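Local coordinates for protein motility-associated killing factor MakB (Vibrio cholerae serotype O1, PDB 6W1W) that probably serves as one component of a three-part cytotoxin related in structure to the alpha-pore-forming toxins, at residues I26-D30 with F65-K69; T129-N133 with S270-L274. All blocks are in the same frame, centred on the assembly; numbering follows the deposited sequence. Where two conformers were deposited one is given.

Contact 1. Residues I26-D30 with F65-K69; sequences ISNYD and FMQQK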
loop_
_atom_site.group_PDB
_atom_site.type_symbol
_atom_site.label_atom_id
_atom_site.label_comp_id
_atom_site.label_asym_id
_atom_site.label_seq_id
_atom_site.Cartn_x
_atom_site.Cartn_y
_atom_site.Cartn_z
ATOM N N ILE A 26 0.119 0.451 1.256
ATOM C CA ILE A 26 -0.679 0.926 2.375
ATOM C C ILE A 26 -1.331 -0.229 3.123
ATOM O O ILE A 26 -1.406 -0.217 4.352
ATOM C CB ILE A 26 -1.736 1.935 1.867
ATOM C CG1 ILE A 26 -1.204 3.377 1.916
ATOM C CG2 ILE A 26 -3.061 1.813 2.632
ATOM C CD1 ILE A 26 0.045 3.638 1.110
ATOM N N SER A 27 -1.772 -1.251 2.386
ATOM C CA SER A 27 -2.523 -2.351 2.983
ATOM C C SER A 27 -1.691 -3.169 3.961
ATOM O O SER A 27 -2.262 -3.882 4.797
ATOM C CB SER A 27 -3.078 -3.271 1.892
ATOM O OG SER A 27 -2.033 -3.891 1.161
ATOM N N ASN A 28 -0.367 -3.084 3.892
ATOM C CA ASN A 28 0.485 -3.790 4.837
ATOM C C ASN A 28 1.076 -2.871 5.898
ATOM O O ASN A 28 1.718 -3.357 6.833
ATOM C CB ASN A 28 1.593 -4.543 4.091
ATOM C CG ASN A 28 1.086 -5.823 3.446
ATOM O OD1 ASN A 28 0.897 -6.837 4.120
ATOM N ND2 ASN A 28 0.852 -5.778 2.136
ATOM N N TYR A 29 0.862 -1.557 5.786
ATOM C CA TYR A 29 1.132 -0.682 6.922
ATOM C C TYR A 29 0.219 -1.036 8.087
ATOM O O TYR A 29 0.610 -0.902 9.253
ATOM C CB TYR A 29 0.950 0.785 6.536
ATOM C CG TYR A 29 1.109 1.741 7.699
ATOM C CD1 TYR A 29 2.363 2.198 8.080
ATOM C CD2 TYR A 29 0.002 2.193 8.414
ATOM C CE1 TYR A 29 2.516 3.070 9.143
ATOM C CE2 TYR A 29 0.143 3.064 9.479
ATOM C CZ TYR A 29 1.403 3.501 9.839
ATOM O OH TYR A 29 1.557 4.371 10.896
ATOM N N ASP A 30 -1.000 -1.484 7.783
ATOM C CA ASP A 30 -1.866 -2.046 8.812
ATOM C C ASP A 30 -1.237 -3.292 9.423
ATOM O O ASP A 30 -1.034 -3.370 10.643
ATOM C CB ASP A 30 -3.241 -2.357 8.220
ATOM C CG ASP A 30 -4.099 -3.197 9.147
ATOM O OD1 ASP A 30 -4.419 -2.730 10.262
ATOM O OD2 ASP A 30 -4.452 -4.328 8.756
ATOM N N PHE A 65 -9.542 2.662 9.369
ATOM C CA PHE A 65 -9.224 2.456 7.959
ATOM C C PHE A 65 -9.053 0.975 7.634
ATOM O O PHE A 65 -9.434 0.533 6.542
ATOM C CB PHE A 65 -7.968 3.255 7.592
ATOM C CG PHE A 65 -6.869 2.434 6.963
ATOM C CD1 PHE A 65 -5.923 1.789 7.752
ATOM C CD2 PHE A 65 -6.761 2.333 5.584
ATOM C CE1 PHE A 65 -4.907 1.039 7.178
ATOM C CE2 PHE A 65 -5.745 1.587 5.004
ATOM C CZ PHE A 65 -4.818 0.940 5.803
ATOM N N MET A 66 -8.504 0.198 8.574
ATOM C CA MET A 66 -8.234 -1.221 8.338
ATOM C C MET A 66 -9.477 -1.975 7.881
ATOM O O MET A 66 -9.375 -2.908 7.078
ATOM C CB MET A 66 -7.666 -1.859 9.613
ATOM C CG MET A 66 -7.642 -3.387 9.627
ATOM S SD MET A 66 -7.297 -4.090 11.259
ATOM C CE MET A 66 -7.649 -5.822 10.961
ATOM N N GLN A 67 -10.653 -1.584 8.368
ATOM C CA GLN A 67 -11.897 -2.243 7.991
ATOM C C GLN A 67 -12.566 -1.595 6.784
ATOM O O GLN A 67 -13.582 -2.108 6.305
ATOM C CB GLN A 67 -12.857 -2.270 9.183
ATOM C CG GLN A 67 -12.275 -2.972 10.404
ATOM C CD GLN A 67 -13.228 -3.001 11.585
ATOM O OE1 GLN A 67 -12.823 -3.268 12.717
ATOM N NE2 GLN A 67 -14.503 -2.730 11.326
ATOM N N GLN A 68 -12.021 -0.493 6.276
ATOM C CA GLN A 68 -12.498 0.089 5.029
ATOM C C GLN A 68 -11.628 -0.269 3.832
ATOM O O GLN A 68 -12.079 -0.114 2.692
ATOM C CB GLN A 68 -12.585 1.615 5.150
ATOM C CG GLN A 68 -13.742 2.096 6.004
ATOM C CD GLN A 68 -15.087 1.640 5.468
ATOM O OE1 GLN A 68 -15.499 2.030 4.374
ATOM N NE2 GLN A 68 -15.776 0.803 6.235
ATOM N N LYS A 69 -10.402 -0.742 4.065
ATOM C CA LYS A 69 -9.510 -1.085 2.958
ATOM C C LYS A 69 -10.079 -2.174 2.055
ATOM O O LYS A 69 -10.123 -1.962 0.831
ATOM C CB LYS A 69 -8.131 -1.454 3.518
ATOM C CG LYS A 69 -7.363 -2.497 2.723
ATOM C CD LYS A 69 -6.215 -3.072 3.549
ATOM C CE LYS A 69 -6.710 -3.593 4.894
ATOM N NZ LYS A 69 -5.605 -4.054 5.779
#

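Contact 2. Residues T129-N133 with S270-L274; sequences TKSYN and SEEFL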
loop_
_atom_site.group_PDB
_atom_site.type_symbol
_atom_site.label_atom_id
_atom_site.label_comp_id
_atom_site.label_asym_id
_atom_site.label_seq_id
_atom_site.Cartn_x
_atom_site.Cartn_y
_atom_site.Cartn_z
ATOM N N THR A 129 -7.096 10.251 3.212
ATOM C CA THR A 129 -6.537 11.498 3.719
ATOM C C THR A 129 -6.763 11.637 5.219
ATOM O O THR A 129 -5.958 12.266 5.916
ATOM C CB THR A 129 -7.141 12.690 2.972
ATOM O OG1 THR A 129 -7.097 12.443 1.561
ATOM C CG2 THR A 129 -6.354 13.960 3.270
ATOM N N LYS A 130 -7.837 11.045 5.738
ATOM C CA LYS A 130 -8.063 11.091 7.175
ATOM C C LYS A 130 -7.172 10.092 7.907
ATOM O O LYS A 130 -6.561 10.432 8.928
ATOM C CB LYS A 130 -9.539 10.840 7.484
ATOM C CG LYS A 130 -9.943 11.259 8.887
ATOM C CD LYS A 130 -11.399 10.944 9.164
ATOM C CE LYS A 130 -11.674 9.462 8.985
ATOM N NZ LYS A 130 -13.066 9.093 9.363
ATOM N N SER A 131 -7.065 8.868 7.390
ATOM C CA SER A 131 -6.210 7.862 8.015
ATOM C C SER A 131 -4.726 8.194 7.888
ATOM O O SER A 131 -3.922 7.712 8.695
ATOM C CB SER A 131 -6.492 6.490 7.408
ATOM O OG SER A 131 -6.403 6.536 5.998
ATOM N N TYR A 132 -4.340 8.999 6.895
ATOM C CA TYR A 132 -2.962 9.477 6.845
ATOM C C TYR A 132 -2.662 10.377 8.037
ATOM O O TYR A 132 -1.684 10.162 8.767
ATOM C CB TYR A 132 -2.693 10.219 5.533
ATOM C CG TYR A 132 -1.384 10.989 5.532
ATOM C CD1 TYR A 132 -0.166 10.330 5.391
ATOM C CD2 TYR A 132 -1.368 12.373 5.677
ATOM C CE1 TYR A 132 1.029 11.027 5.394
ATOM C CE2 TYR A 132 -0.177 13.078 5.681
ATOM C CZ TYR A 132 1.017 12.400 5.539
ATOM O OH TYR A 132 2.201 13.096 5.542
ATOM N N ASN A 133 -3.507 11.391 8.256
ATOM C CA ASN A 133 -3.306 12.303 9.379
ATOM C C ASN A 133 -3.462 11.584 10.712
ATOM O O ASN A 133 -2.781 11.926 11.688
ATOM C CB ASN A 133 -4.288 13.472 9.290
ATOM C CG ASN A 133 -4.052 14.346 8.071
ATOM O OD1 ASN A 133 -4.953 14.553 7.256
ATOM N ND2 ASN A 133 -2.839 14.874 7.947
ATOM N N SER A 270 4.453 5.502 6.124
ATOM C CA SER A 270 3.222 6.279 6.035
ATOM C C SER A 270 3.278 7.308 4.918
ATOM O O SER A 270 2.237 7.645 4.345
ATOM C CB SER A 270 2.931 6.975 7.364
ATOM O OG SER A 270 2.519 6.044 8.348
ATOM N N GLU A 271 4.469 7.820 4.587
ATOM C CA GLU A 271 4.567 8.804 3.515
ATOM C C GLU A 271 4.216 8.229 2.148
ATOM O O GLU A 271 4.113 8.994 1.184
ATOM C CB GLU A 271 5.968 9.418 3.479
ATOM C CG GLU A 271 6.423 10.044 4.792
ATOM C CD GLU A 271 5.560 11.218 5.246
ATOM O OE1 GLU A 271 4.775 11.754 4.433
ATOM O OE2 GLU A 271 5.678 11.614 6.426
ATOM N N GLU A 272 4.032 6.911 2.039
ATOM C CA GLU A 272 3.498 6.319 0.822
ATOM C C GLU A 272 2.000 6.545 0.680
ATOM O O GLU A 272 1.464 6.355 -0.418
ATOM C CB GLU A 272 3.811 4.819 0.784
ATOM C CG GLU A 272 5.307 4.496 0.858
ATOM C CD GLU A 272 6.116 5.153 -0.253
ATOM O OE1 GLU A 272 5.744 4.999 -1.437
ATOM O OE2 GLU A 272 7.118 5.832 0.061
ATOM N N PHE A 273 1.319 6.945 1.759
ATOM C CA PHE A 273 -0.076 7.362 1.649
ATOM C C PHE A 273 -0.218 8.585 0.751
ATOM O O PHE A 273 -1.197 8.704 0.005
ATOM C CB PHE A 273 -0.654 7.678 3.031
ATOM C CG PHE A 273 -1.045 6.470 3.838
ATOM C CD1 PHE A 273 -0.109 5.800 4.616
ATOM C CD2 PHE A 273 -2.359 6.029 3.853
ATOM C CE1 PHE A 273 -0.469 4.698 5.375
ATOM C CE2 PHE A 273 -2.730 4.926 4.608
ATOM C CZ PHE A 273 -1.781 4.258 5.371
ATOM N N LEU A 274 0.746 9.509 0.815
ATOM C CA LEU A 274 0.626 10.773 0.098
ATOM C C LEU A 274 0.579 10.591 -1.413
ATOM O O LEU A 274 0.105 11.489 -2.120
ATOM C CB LEU A 274 1.782 11.703 0.468
ATOM C CG LEU A 274 1.719 12.368 1.846
ATOM C CD1 LEU A 274 2.973 13.188 2.095
ATOM C CD2 LEU A 274 0.477 13.236 1.964
#

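Contact 1. Residues I26-D30 with F65-K69
Ile26 and Asp30, one turn apart on helix 9-35, both meet the ring of Phe65, and this shared aromatic group forms the tightly packed half of the contact. The branch methyl of Ile26 does the touching there, with CG2 3.6 Å from CE2 of Phe65, while CB of Asp30 approaches CE1 of the same ring at 3.9 Å. Both come in obliquely. The Phe65 side chain also touches Phe128 of helix 100-151, so it packs against both helices.

The looser half is polar: the buried carboxylate of Asp30 is met by Lys69, which, like Ser27 and Met66, is partly exposed. The carboxylate, swung anti to its own nitrogen (chi1 168°), reaches toward the other segment, and its OD2 makes a salt bridge of 3.2 Å with NZ of Lys69. The lysine chain bends at its third torsion (53°), its CD lying 3.6 Å from CB of Ser27, and its ammonium also gives a weak hydrogen bond of 3.5 Å to the backbone O of Ser27. With both bonds weak, the charge attraction to Asp30 probably contributes more than either bond's geometry. The hydroxyl of Ser27 takes no part, being bonded back to the carbonyl of Leu24. The extended chain of Met66 crosses the same carboxylate obliquely, its CG 3.4 Å from both OD1 and OD2 of Asp30.

A buried phenylalanine ring bordered by a salt bridge thus joins helix 9-35 to the break between helices 46-66 and 69-90, within the elongated helical bundle characteristic of alpha-pore-forming toxins.

Contact 2. Residues T129-N133 with S270-L274
The hydroxyl of Tyr132 gives a hydrogen bond of 3.1 Å from OH to OE1 of Glu271, the shortest polar link between helix 100-151 and the type I beta turn Ser270 to Phe273. This turn joins two helices of the toxin's long bundle, 251-270 and 276-302. The bond arrives on the syn side of the carboxylate, 25° out of its plane, and the tyrosine ring is steeply inclined to that plane, at 72°. Glu271 is bent at its second torsion (-62°), which folds the carboxylate back toward the tyrosine; its other oxygen, OE2, pairs with Lys136, so each carboxylate oxygen has a partner on helix 100-151.

Tyr132 is the centre of the apolar packing as well. Leu274 lies over one face of the ring in a CH-pi contact, CD2 3.9 Å from the centroid and displaced toward the rim. The edge of the ring, by contrast, meets a backbone oxygen: O of Ser270 lies in the ring plane, 3.7 Å from CE1 of Tyr132. The same carbonyl accepts the turn's own bond from N of Phe273 at 2.8 Å. At the base of the tyrosine, Phe273 approaches obliquely. Its ring continues toward Ser131, whose OG is bonded to carbonyls of its own helix, and its CB packs 3.6 Å from CD1 of Tyr132.

In the fold
The two contacts illustrate how neighbouring contacts in a bundle share their packing. Their centres are about 11 Å apart, and contact 1 closes along the chain before contact 2 opens, yet the residues of both meet directly. Ile26 bridges them, with CG1 3.5 Å from CE2 of Phe273; so does Phe65, its CB lying 3.6 Å from CB of Ser131. Tyr29 adds a third junction, its ring beside Ser270, and both hydroxyls turn to Glu139 of helix 100-151, that of Tyr29 only weakly. Helix 9-35, the 65-69 break, helix 100-151 and the 270-274 turn therefore pack against one another near the middle of the chain.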